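PDB 4MO9: periplasmic binding protein from Veillonella parvula, which probably captures a solute, perhaps an iron-siderophore complex, in the periplasm as the binding component of an ABC-type uptake system. Local coordinates for residues 214-219 against 241-247; 227-233 against 330-335; 176-180 against 350-355; 223-227 against 313-318. All coordinates share one frame; numbering follows the deposited sequence.

Contact 1 of 4, residues 214-219 against 241-247; sequences FGNSFS and IKKSSPI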
# COMPACT_ATOMS: atom_id res chain seq x y z
N PHE A 214 -4.75 19.59 10.09
CA PHE A 214 -4.67 19.03 8.74
C PHE A 214 -3.54 18.03 8.61
O PHE A 214 -2.42 18.27 9.07
CB PHE A 214 -4.50 20.14 7.69
CG PHE A 214 -5.80 20.79 7.29
CD1 PHE A 214 -6.75 21.14 8.24
CD2 PHE A 214 -6.07 21.05 5.95
CE1 PHE A 214 -7.94 21.75 7.87
CE2 PHE A 214 -7.26 21.66 5.57
CZ PHE A 214 -8.19 22.00 6.53
N GLY A 215 -3.83 16.89 7.99
CA GLY A 215 -2.80 15.93 7.69
C GLY A 215 -2.14 16.32 6.37
O GLY A 215 -2.45 17.37 5.81
N ASN A 216 -1.23 15.47 5.89
CA ASN A 216 -0.55 15.74 4.63
C ASN A 216 -1.48 15.67 3.42
O ASN A 216 -2.35 14.80 3.35
CB ASN A 216 0.60 14.75 4.42
CG ASN A 216 1.76 14.99 5.37
OD1 ASN A 216 1.98 16.11 5.83
ND2 ASN A 216 2.51 13.94 5.66
N SER A 217 -1.28 16.59 2.47
CA SER A 217 -1.94 16.47 1.17
C SER A 217 -0.87 16.06 0.18
O SER A 217 0.21 15.61 0.58
CB SER A 217 -2.60 17.77 0.74
OG SER A 217 -3.44 17.56 -0.38
N PHE A 218 -1.15 16.19 -1.12
CA PHE A 218 -0.27 15.60 -2.13
C PHE A 218 -0.09 16.46 -3.38
O PHE A 218 -0.98 17.23 -3.74
CB PHE A 218 -0.81 14.23 -2.55
CG PHE A 218 -0.89 13.23 -1.41
CD1 PHE A 218 -2.02 13.16 -0.61
CD2 PHE A 218 0.17 12.37 -1.16
CE1 PHE A 218 -2.09 12.24 0.43
CE2 PHE A 218 0.11 11.45 -0.12
CZ PHE A 218 -1.03 11.39 0.68
N SER A 219 1.05 16.32 -4.06
CA SER A 219 1.23 16.87 -5.40
C SER A 219 0.46 15.97 -6.36
O SER A 219 -0.14 14.98 -5.93
CB SER A 219 2.70 16.82 -5.80
OG SER A 219 3.08 15.48 -6.06
N ILE A 241 1.61 21.81 -3.41
CA ILE A 241 2.37 20.87 -2.59
C ILE A 241 3.44 20.21 -3.46
O ILE A 241 3.14 19.73 -4.55
CB ILE A 241 1.44 19.77 -1.99
CG1 ILE A 241 0.27 20.39 -1.21
CG2 ILE A 241 2.24 18.78 -1.12
CD1 ILE A 241 0.68 21.25 -0.02
N LYS A 242 4.68 20.20 -2.98
CA LYS A 242 5.78 19.63 -3.76
C LYS A 242 5.72 18.10 -3.80
O LYS A 242 5.85 17.50 -4.88
CB LYS A 242 7.14 20.10 -3.22
CG LYS A 242 7.35 19.89 -1.72
CD LYS A 242 8.84 19.82 -1.38
CE LYS A 242 9.53 18.76 -2.22
NZ LYS A 242 10.89 18.43 -1.71
N LYS A 243 5.53 17.48 -2.64
CA LYS A 243 5.50 16.02 -2.52
C LYS A 243 4.32 15.59 -1.64
O LYS A 243 3.26 15.22 -2.15
CB LYS A 243 6.82 15.53 -1.92
CG LYS A 243 6.97 14.02 -1.91
CD LYS A 243 8.25 13.59 -1.19
CE LYS A 243 9.08 12.65 -2.04
NZ LYS A 243 10.00 11.79 -1.23
N SER A 244 4.51 15.66 -0.33
CA SER A 244 3.43 15.42 0.62
C SER A 244 3.64 16.24 1.89
O SER A 244 4.53 15.95 2.70
CB SER A 244 3.31 13.94 0.96
OG SER A 244 2.12 13.68 1.68
N SER A 245 2.82 17.27 2.05
CA SER A 245 2.89 18.15 3.21
C SER A 245 1.50 18.75 3.36
O SER A 245 0.69 18.69 2.43
CB SER A 245 3.91 19.25 2.97
OG SER A 245 3.54 20.05 1.86
N PRO A 246 1.20 19.31 4.53
CA PRO A 246 -0.19 19.78 4.64
C PRO A 246 -0.43 21.11 3.92
O PRO A 246 0.49 21.92 3.77
CB PRO A 246 -0.41 19.91 6.15
CG PRO A 246 0.97 20.03 6.74
CD PRO A 246 1.91 19.31 5.82
N ILE A 247 -1.67 21.30 3.46
CA ILE A 247 -2.08 22.51 2.76
C ILE A 247 -2.65 23.51 3.78
O ILE A 247 -3.02 23.13 4.89
CB ILE A 247 -3.15 22.17 1.70
CG1 ILE A 247 -3.32 23.31 0.68
CG2 ILE A 247 -4.49 21.85 2.35
CD1 ILE A 247 -2.01 23.80 0.10
O HOH W 1 -3.54 19.13 4.06
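Ser244 lays its hydroxyl between two side chains of 214-219. OG sits over one face of the Phe218 ring, 3.5 Å from CE2, and 3.3 Å from Asn216 CB. With OG anti to the backbone N (chi1 -169°) it is also aimed at a carbonyl: Ser244 OG donates to Ser217 O at 2.9 Å, the C=O...OG angle of 159° placing the donor nearly end-on, tilted a little from the carbonyl plane. The Phe218 ring continues into the interior, where its plane meets that of Trp224 at about 65°. Two backbone bonds flank this side-chain bond, Ser217 N to Ser245 O at 2.9 Å and Ser219 N to Lys243 O at 3.1 Å, so Ser217 is held through both N and O and Ser219 through N. In the fold, both segments are loops of the domain built on the mixed sheet: residues 214-219 come after strand 201-206, and residues 241-247 come after strand 234-235, its parallel neighbour in that sheet. Asn216 and Pro246 lie side by side and point the same way, the amide oxygen OD1 of Asn216 coming within 3.2 Å of Pro246 CD. Pro246 CB in turn packs on Gly215 O. Next to it a water donates to Gly215 O and accepts from Ile247 N, bridging the two backbones. Phe214 runs alongside Ile247, CD2 of the phenyl ring 4.0 Å from Ile247 CG2, and the same ring makes a cation-pi contact with Arg296. Ser217 OG is turned to a different neighbourhood, bonding to Leu204 O and Thr237 OG1.

Contact 2 of 4, residues 227-233 against 330-335; sequences LATMAGA and LAKTFY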
# COMPACT_ATOMS: atom_id res chain seq x y z
N LEU A 227 -1.79 8.49 -7.92
CA LEU A 227 -2.86 7.54 -8.18
C LEU A 227 -4.15 8.25 -8.61
O LEU A 227 -4.83 7.81 -9.54
CB LEU A 227 -3.13 6.69 -6.94
CG LEU A 227 -2.01 5.74 -6.53
CD1 LEU A 227 -2.31 5.14 -5.16
CD2 LEU A 227 -1.85 4.64 -7.56
N ALA A 228 -4.48 9.35 -7.94
CA ALA A 228 -5.70 10.09 -8.29
C ALA A 228 -5.61 10.65 -9.71
O ALA A 228 -6.58 10.62 -10.47
CB ALA A 228 -5.95 11.20 -7.29
N THR A 229 -4.44 11.17 -10.06
CA THR A 229 -4.21 11.65 -11.42
C THR A 229 -4.36 10.54 -12.48
O THR A 229 -4.99 10.75 -13.51
CB THR A 229 -2.82 12.30 -11.53
OG1 THR A 229 -2.79 13.46 -10.68
CG2 THR A 229 -2.53 12.71 -12.96
N MSE A 230 -3.79 9.37 -12.21
CA MSE A 230 -3.89 8.26 -13.15
C MSE A 230 -5.33 7.78 -13.31
O MSE A 230 -5.70 7.24 -14.37
CB MSE A 230 -3.02 7.08 -12.69
CG MSE A 230 -1.55 7.44 -12.55
SE MSE A 230 -0.47 5.82 -12.20
CE MSE A 230 -1.12 4.79 -13.71
N ALA A 231 -6.12 7.95 -12.26
CA ALA A 231 -7.52 7.54 -12.25
C ALA A 231 -8.42 8.65 -12.78
O ALA A 231 -9.65 8.55 -12.69
CB ALA A 231 -7.95 7.14 -10.84
N GLY A 232 -7.84 9.72 -13.31
CA GLY A 232 -8.61 10.71 -14.05
C GLY A 232 -9.14 11.88 -13.24
O GLY A 232 -10.12 12.51 -13.66
N ALA A 233 -8.51 12.19 -12.11
CA ALA A 233 -8.93 13.35 -11.32
C ALA A 233 -8.00 14.56 -11.48
O ALA A 233 -6.83 14.42 -11.86
CB ALA A 233 -9.05 12.98 -9.86
N LEU A 330 -10.57 4.63 -6.78
CA LEU A 330 -10.41 6.02 -7.20
C LEU A 330 -11.19 6.28 -8.49
O LEU A 330 -11.92 7.27 -8.58
CB LEU A 330 -8.94 6.37 -7.39
CG LEU A 330 -8.09 6.46 -6.13
CD1 LEU A 330 -6.61 6.52 -6.50
CD2 LEU A 330 -8.49 7.69 -5.30
N ALA A 331 -11.07 5.39 -9.47
CA ALA A 331 -11.75 5.58 -10.75
C ALA A 331 -13.27 5.51 -10.62
O ALA A 331 -14.00 6.31 -11.24
CB ALA A 331 -11.26 4.55 -11.76
N LYS A 332 -13.74 4.57 -9.82
CA LYS A 332 -15.18 4.43 -9.56
C LYS A 332 -15.73 5.62 -8.76
O LYS A 332 -16.88 6.02 -8.95
CB LYS A 332 -15.46 3.11 -8.84
CG LYS A 332 -16.93 2.82 -8.51
CD LYS A 332 -17.04 1.45 -7.83
CE LYS A 332 -18.48 1.00 -7.62
NZ LYS A 332 -19.13 0.50 -8.86
N THR A 333 -14.90 6.20 -7.89
CA THR A 333 -15.33 7.37 -7.09
C THR A 333 -15.45 8.60 -7.99
O THR A 333 -16.43 9.35 -7.92
CB THR A 333 -14.33 7.65 -5.95
OG1 THR A 333 -14.35 6.56 -5.01
CG2 THR A 333 -14.67 8.96 -5.22
N PHE A 334 -14.44 8.79 -8.83
CA PHE A 334 -14.41 9.92 -9.76
C PHE A 334 -15.43 9.77 -10.89
O PHE A 334 -16.00 10.77 -11.33
CB PHE A 334 -13.01 10.11 -10.34
CG PHE A 334 -11.94 10.27 -9.29
CD1 PHE A 334 -12.23 10.89 -8.08
CD2 PHE A 334 -10.65 9.79 -9.50
CE1 PHE A 334 -11.26 11.04 -7.11
CE2 PHE A 334 -9.67 9.94 -8.52
CZ PHE A 334 -9.98 10.57 -7.32
N TYR A 335 -15.64 8.55 -11.37
CA TYR A 335 -16.54 8.31 -12.51
C TYR A 335 -17.51 7.14 -12.28
O TYR A 335 -17.38 6.08 -12.91
CB TYR A 335 -15.70 8.04 -13.78
CG TYR A 335 -14.75 9.16 -14.14
CD1 TYR A 335 -13.41 9.10 -13.80
CD2 TYR A 335 -15.20 10.29 -14.83
CE1 TYR A 335 -12.53 10.12 -14.12
CE2 TYR A 335 -14.32 11.32 -15.17
CZ TYR A 335 -12.99 11.23 -14.81
OH TYR A 335 -12.10 12.24 -15.14
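A Schellman motif ends helix 224-230 at this contact, and its turn packs against the last residues of helix 324-334, beginning with Ala231 CB, 3.7 Å from Leu330 CB. The motif is identified by two bonds, Ala233 N to Ala228 O and Gly232 N to Thr229 O, with Gly232 at positive phi (92°) as the C-prime residue. Its reversal presents Ala233 to Phe334: the methyl CB stands over the ring face in a CH-pi contact, 3.5 Å from the centroid and 18° off the ring normal. The other face of that ring takes the carbonyl oxygen of Leu330, one turn back in its own helix, while Ala231 O lies at the edge, 3.6 Å from Phe334 CD2. Ala228 CB approaches the rim at CZ. Both helices belong to the alpha/beta domain of the periplasmic binding protein fold and lie against its mixed sheet, Phe334 reaching Val202 and Ile259 on adjacent parallel strands. Tyr335, just past its helix, holds CG beside its backbone N (chi1 -58°), which carries the phenol along the turn until OH donates to Gly232 O; the 2.5 Å separation is suspiciously short and its exact value doubtful. The same ring has Ala231 O near its plane, 3.6 Å from CE1. That oxygen is buried without a hydrogen-bonding partner in the model. Farther back along the helices, Leu330 extends CD1 to within 3.5 Å of Leu227 CB.

Contact 3 of 4, residues 176-180 against 350-355; sequences EISKF and EFYDKF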
# COMPACT_ATOMS: atom_id res chain seq x y z
N GLU A 176 -0.74 -16.13 -11.63
CA GLU A 176 -2.14 -15.88 -11.28
C GLU A 176 -2.30 -14.53 -10.61
O GLU A 176 -3.25 -13.80 -10.87
CB GLU A 176 -2.66 -16.94 -10.32
CG GLU A 176 -2.58 -18.37 -10.82
CD GLU A 176 -2.84 -19.35 -9.69
OE1 GLU A 176 -3.60 -18.99 -8.76
OE2 GLU A 176 -2.29 -20.48 -9.74
N ILE A 177 -1.37 -14.20 -9.72
CA ILE A 177 -1.46 -12.95 -8.97
C ILE A 177 -1.25 -11.77 -9.91
O ILE A 177 -1.97 -10.76 -9.82
CB ILE A 177 -0.44 -12.92 -7.81
CG1 ILE A 177 -0.81 -13.99 -6.77
CG2 ILE A 177 -0.40 -11.55 -7.15
CD1 ILE A 177 0.30 -14.24 -5.72
N SER A 178 -0.29 -11.90 -10.81
CA SER A 178 0.00 -10.87 -11.81
C SER A 178 -1.19 -10.63 -12.74
O SER A 178 -1.50 -9.48 -13.09
CB SER A 178 1.22 -11.27 -12.64
OG SER A 178 1.58 -10.22 -13.52
N LYS A 179 -1.85 -11.70 -13.14
CA LYS A 179 -3.01 -11.57 -14.03
C LYS A 179 -4.19 -10.97 -13.28
O LYS A 179 -4.94 -10.16 -13.84
CB LYS A 179 -3.37 -12.91 -14.68
CG LYS A 179 -2.36 -13.36 -15.73
CD LYS A 179 -2.72 -14.73 -16.27
CE LYS A 179 -1.70 -15.19 -17.32
NZ LYS A 179 -2.09 -16.51 -17.86
N PHE A 180 -4.37 -11.37 -12.03
CA PHE A 180 -5.43 -10.78 -11.19
C PHE A 180 -5.24 -9.27 -11.13
O PHE A 180 -6.21 -8.50 -11.26
CB PHE A 180 -5.35 -11.36 -9.77
CG PHE A 180 -6.35 -10.77 -8.81
CD1 PHE A 180 -7.55 -11.43 -8.54
CD2 PHE A 180 -6.08 -9.56 -8.16
CE1 PHE A 180 -8.47 -10.88 -7.63
CE2 PHE A 180 -7.01 -9.02 -7.26
CZ PHE A 180 -8.20 -9.68 -7.00
N GLU A 350 -11.57 -10.49 -2.57
CA GLU A 350 -11.23 -11.61 -3.44
C GLU A 350 -9.72 -11.88 -3.42
O GLU A 350 -9.31 -13.05 -3.47
CB GLU A 350 -11.72 -11.34 -4.86
CG GLU A 350 -11.63 -12.54 -5.79
CD GLU A 350 -12.27 -12.28 -7.13
OE1 GLU A 350 -13.02 -11.27 -7.26
OE2 GLU A 350 -12.04 -13.08 -8.06
N PHE A 351 -8.91 -10.83 -3.33
CA PHE A 351 -7.47 -11.03 -3.23
C PHE A 351 -7.17 -11.83 -1.97
O PHE A 351 -6.39 -12.79 -2.00
CB PHE A 351 -6.69 -9.70 -3.23
CG PHE A 351 -5.20 -9.89 -3.23
CD1 PHE A 351 -4.49 -9.86 -4.42
CD2 PHE A 351 -4.52 -10.13 -2.05
CE1 PHE A 351 -3.10 -10.07 -4.43
CE2 PHE A 351 -3.13 -10.35 -2.05
CZ PHE A 351 -2.43 -10.31 -3.23
N TYR A 352 -7.79 -11.45 -0.86
CA TYR A 352 -7.63 -12.23 0.37
C TYR A 352 -8.14 -13.67 0.20
O TYR A 352 -7.41 -14.62 0.51
CB TYR A 352 -8.37 -11.58 1.55
CG TYR A 352 -7.56 -10.55 2.30
CD1 TYR A 352 -7.35 -9.28 1.77
CD2 TYR A 352 -7.03 -10.83 3.55
CE1 TYR A 352 -6.61 -8.32 2.46
CE2 TYR A 352 -6.28 -9.89 4.25
CZ TYR A 352 -6.08 -8.63 3.70
OH TYR A 352 -5.33 -7.68 4.39
N ASP A 353 -9.39 -13.81 -0.24
CA ASP A 353 -10.01 -15.14 -0.40
C ASP A 353 -9.16 -16.07 -1.27
O ASP A 353 -8.95 -17.23 -0.94
CB ASP A 353 -11.41 -15.02 -1.01
CG ASP A 353 -12.45 -14.48 -0.03
OD1 ASP A 353 -12.21 -14.48 1.20
OD2 ASP A 353 -13.53 -14.06 -0.51
N LYS A 354 -8.67 -15.54 -2.39
CA LYS A 354 -7.92 -16.33 -3.36
C LYS A 354 -6.49 -16.68 -2.96
O LYS A 354 -6.04 -17.81 -3.20
CB LYS A 354 -7.89 -15.64 -4.73
CG LYS A 354 -9.13 -15.87 -5.59
CD LYS A 354 -9.08 -15.05 -6.88
CE LYS A 354 -7.91 -15.46 -7.79
NZ LYS A 354 -8.09 -16.81 -8.40
N PHE A 355 -5.77 -15.73 -2.36
CA PHE A 355 -4.31 -15.87 -2.19
C PHE A 355 -3.78 -15.86 -0.76
O PHE A 355 -2.80 -16.54 -0.46
CB PHE A 355 -3.58 -14.78 -2.97
CG PHE A 355 -3.93 -14.74 -4.43
CD1 PHE A 355 -3.68 -15.84 -5.24
CD2 PHE A 355 -4.48 -13.60 -5.00
CE1 PHE A 355 -3.99 -15.81 -6.59
CE2 PHE A 355 -4.79 -13.56 -6.35
CZ PHE A 355 -4.55 -14.67 -7.15
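Phe180 enters a hole made by Glu350, Phe351, Lys354 and Phe355, a knob-into-hole contact between nearly antiparallel helices. The short axes of 176-180 and 350-355 run at 165° and come no closer than 11.9 Å, a separation filled by aromatic rings. Helix 171-194 is the long helix that links the two domains in this class of TroA-like binding proteins, and here helix 344-355 packs along it. The tight side is a cluster of three phenylalanines. With CG anti to its backbone N (chi1 177°), Phe180 reaches across and offers its face to two edges: Phe355 meets it edge-to-face with the planes at 85°, and Phe351 in an offset edge-to-face pair, each with centroids 5.8 Å away. Ile177 slides past Phe355 in the opposite direction and sets CG1 almost centrally over that ring, 3.6 Å from the centroid. The aliphatic CB of Lys354 covers the opposite face of Phe355. Ala57 of helix 52-59 packs on Ile177, Phe351 and Phe355 on the buried side. The solvent side is looser and carries the charged residues. Lys354 rests CE near Phe180 CD1, but its NZ remains 5.0 Å from Glu176 OE1, too far for a salt bridge. Glu350 lays CG at the edge of Phe180, 4.0 Å from CE1; Arg184 makes a cation-pi contact with that ring and a long, weak ion pair with Glu350. Glu176 OE1 lies in the plane of the Phe355 ring, 3.9 Å from CE1.

Contact 4 of 4, residues 223-227 against 313-318; sequences SWGAL and AHHGLP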
# COMPACT_ATOMS: atom_id res chain seq x y z
N SER A 223 2.44 9.51 -4.67
CA SER A 223 1.59 8.72 -3.78
C SER A 223 0.12 8.85 -4.18
O SER A 223 -0.21 8.70 -5.35
CB SER A 223 1.82 9.15 -2.32
OG SER A 223 1.09 8.34 -1.42
N TRP A 224 -0.76 9.13 -3.21
CA TRP A 224 -2.19 9.28 -3.50
C TRP A 224 -2.46 10.29 -4.62
O TRP A 224 -3.42 10.15 -5.40
CB TRP A 224 -2.98 9.70 -2.24
CG TRP A 224 -3.22 8.55 -1.31
CD1 TRP A 224 -2.52 8.24 -0.18
CD2 TRP A 224 -4.21 7.51 -1.47
NE1 TRP A 224 -3.02 7.08 0.39
CE2 TRP A 224 -4.05 6.62 -0.39
CE3 TRP A 224 -5.20 7.26 -2.42
CZ2 TRP A 224 -4.87 5.49 -0.22
CZ3 TRP A 224 -6.01 6.15 -2.26
CH2 TRP A 224 -5.84 5.27 -1.17
N GLY A 225 -1.62 11.32 -4.70
CA GLY A 225 -1.79 12.32 -5.75
C GLY A 225 -1.49 11.74 -7.13
O GLY A 225 -2.15 12.09 -8.11
N ALA A 226 -0.49 10.87 -7.21
CA ALA A 226 -0.18 10.22 -8.48
C ALA A 226 -1.31 9.27 -8.89
O ALA A 226 -1.71 9.23 -10.05
CB ALA A 226 1.15 9.47 -8.41
N LEU A 227 -1.79 8.49 -7.92
CA LEU A 227 -2.86 7.54 -8.18
C LEU A 227 -4.15 8.25 -8.61
O LEU A 227 -4.83 7.81 -9.54
CB LEU A 227 -3.13 6.69 -6.94
CG LEU A 227 -2.01 5.74 -6.53
CD1 LEU A 227 -2.31 5.14 -5.16
CD2 LEU A 227 -1.85 4.64 -7.56
N ALA A 313 -10.39 6.10 1.86
CA ALA A 313 -9.78 4.83 1.50
C ALA A 313 -8.63 4.59 2.47
O ALA A 313 -8.08 5.55 3.03
CB ALA A 313 -9.28 4.86 0.07
N HIS A 314 -8.26 3.33 2.67
CA HIS A 314 -7.22 2.97 3.64
C HIS A 314 -5.82 3.35 3.13
O HIS A 314 -5.41 2.92 2.05
CB HIS A 314 -7.28 1.46 3.94
CG HIS A 314 -6.49 1.05 5.15
ND1 HIS A 314 -5.11 1.10 5.18
CD2 HIS A 314 -6.88 0.59 6.36
CE1 HIS A 314 -4.69 0.69 6.37
NE2 HIS A 314 -5.74 0.37 7.10
N HIS A 315 -5.10 4.13 3.94
CA HIS A 315 -3.77 4.67 3.61
C HIS A 315 -2.72 3.61 3.32
O HIS A 315 -1.72 3.88 2.64
CB HIS A 315 -3.31 5.57 4.78
CG HIS A 315 -2.16 6.48 4.45
ND1 HIS A 315 -2.05 7.15 3.25
CD2 HIS A 315 -1.10 6.86 5.20
CE1 HIS A 315 -0.95 7.89 3.27
NE2 HIS A 315 -0.36 7.73 4.44
N GLY A 316 -2.93 2.39 3.83
CA GLY A 316 -1.93 1.34 3.71
C GLY A 316 -2.16 0.40 2.54
O GLY A 316 -1.46 -0.60 2.38
N LEU A 317 -3.16 0.70 1.72
CA LEU A 317 -3.46 -0.13 0.56
C LEU A 317 -2.58 0.14 -0.68
O LEU A 317 -2.30 -0.81 -1.42
CB LEU A 317 -4.95 -0.08 0.20
CG LEU A 317 -5.94 -0.71 1.20
CD1 LEU A 317 -7.38 -0.42 0.78
CD2 LEU A 317 -5.70 -2.22 1.32
N PRO A 318 -2.16 1.40 -0.92
CA PRO A 318 -1.27 1.64 -2.06
C PRO A 318 0.13 1.02 -1.94
O PRO A 318 0.48 0.46 -0.90
CB PRO A 318 -1.12 3.16 -2.07
CG PRO A 318 -2.44 3.66 -1.51
CD PRO A 318 -2.70 2.67 -0.39
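Trp224, the first residue of helix 224-230, reaches across to His315 in a type I beta turn, His314 to Leu317, that follows strand 310-313 of the mixed sheet. This is a loop at the C-terminal end of that strand, the side on which periplasmic binding proteins generally form their cleft; the His315 side chain is about 9 Å from a bound trimethylamine oxide. From CB, the Trp224 side chain sets CG beside the backbone N (chi1 -78°) and sends the indole outward from the helix. At the five-membered ring CD1 lies 3.6 Å from His315 ND1, and the next atom, NE1, donates to that same nitrogen at 3.0 Å. The bond is somewhat bent, 141° at the hydrogen, yet the donor lies near the imidazole plane, consistent with ND1 being the unprotonated nitrogen. The two rings are only 18° from coplanar and meet rim to rim, with no stacking. Farther round, CE2 and CZ2 pass beneath Pro318, which crosses the indole at about a right angle: Pro318 CG stands over one face, 3.3 Å from Trp224 CZ2. At the ring edge His314 O lies 3.5 Å from Trp224 CZ2. Pro318 is shared, since its CB touches Leu227 CD1, one helical turn beyond the tryptophan. Within the turn, Gly316 N donates to His314 ND1 in the plane of that imidazole. At the far tip of the indole, Trp224 CH2 ends 3.7 Å from Ala313 CB.

How the contacts relate
Contacts 1, 2 and 4 form a continuous group around helix 224-230. Contact 4 uses its start and contact 2 its end; they share Leu227, and Leu330 CD2 packs on Trp224 CZ3 at 4.2 Å. Contact 1 joins through Phe218, whose CZ is 3.6 Å from Trp224 CD1. Contact 3 does not touch the others; its nearest atoms are about 6 Å from contact 4 and about 20 Å from contact 1, and its chain loop encloses the other three. Bound trimethylamine oxide lies about 9 Å from the His315 side chain of contact 4 and about 11 Å from that of Lys243 in contact 1; its pocket residues Trp45, Ala48, Ser73 and Arg78 belong to none of the four contacts.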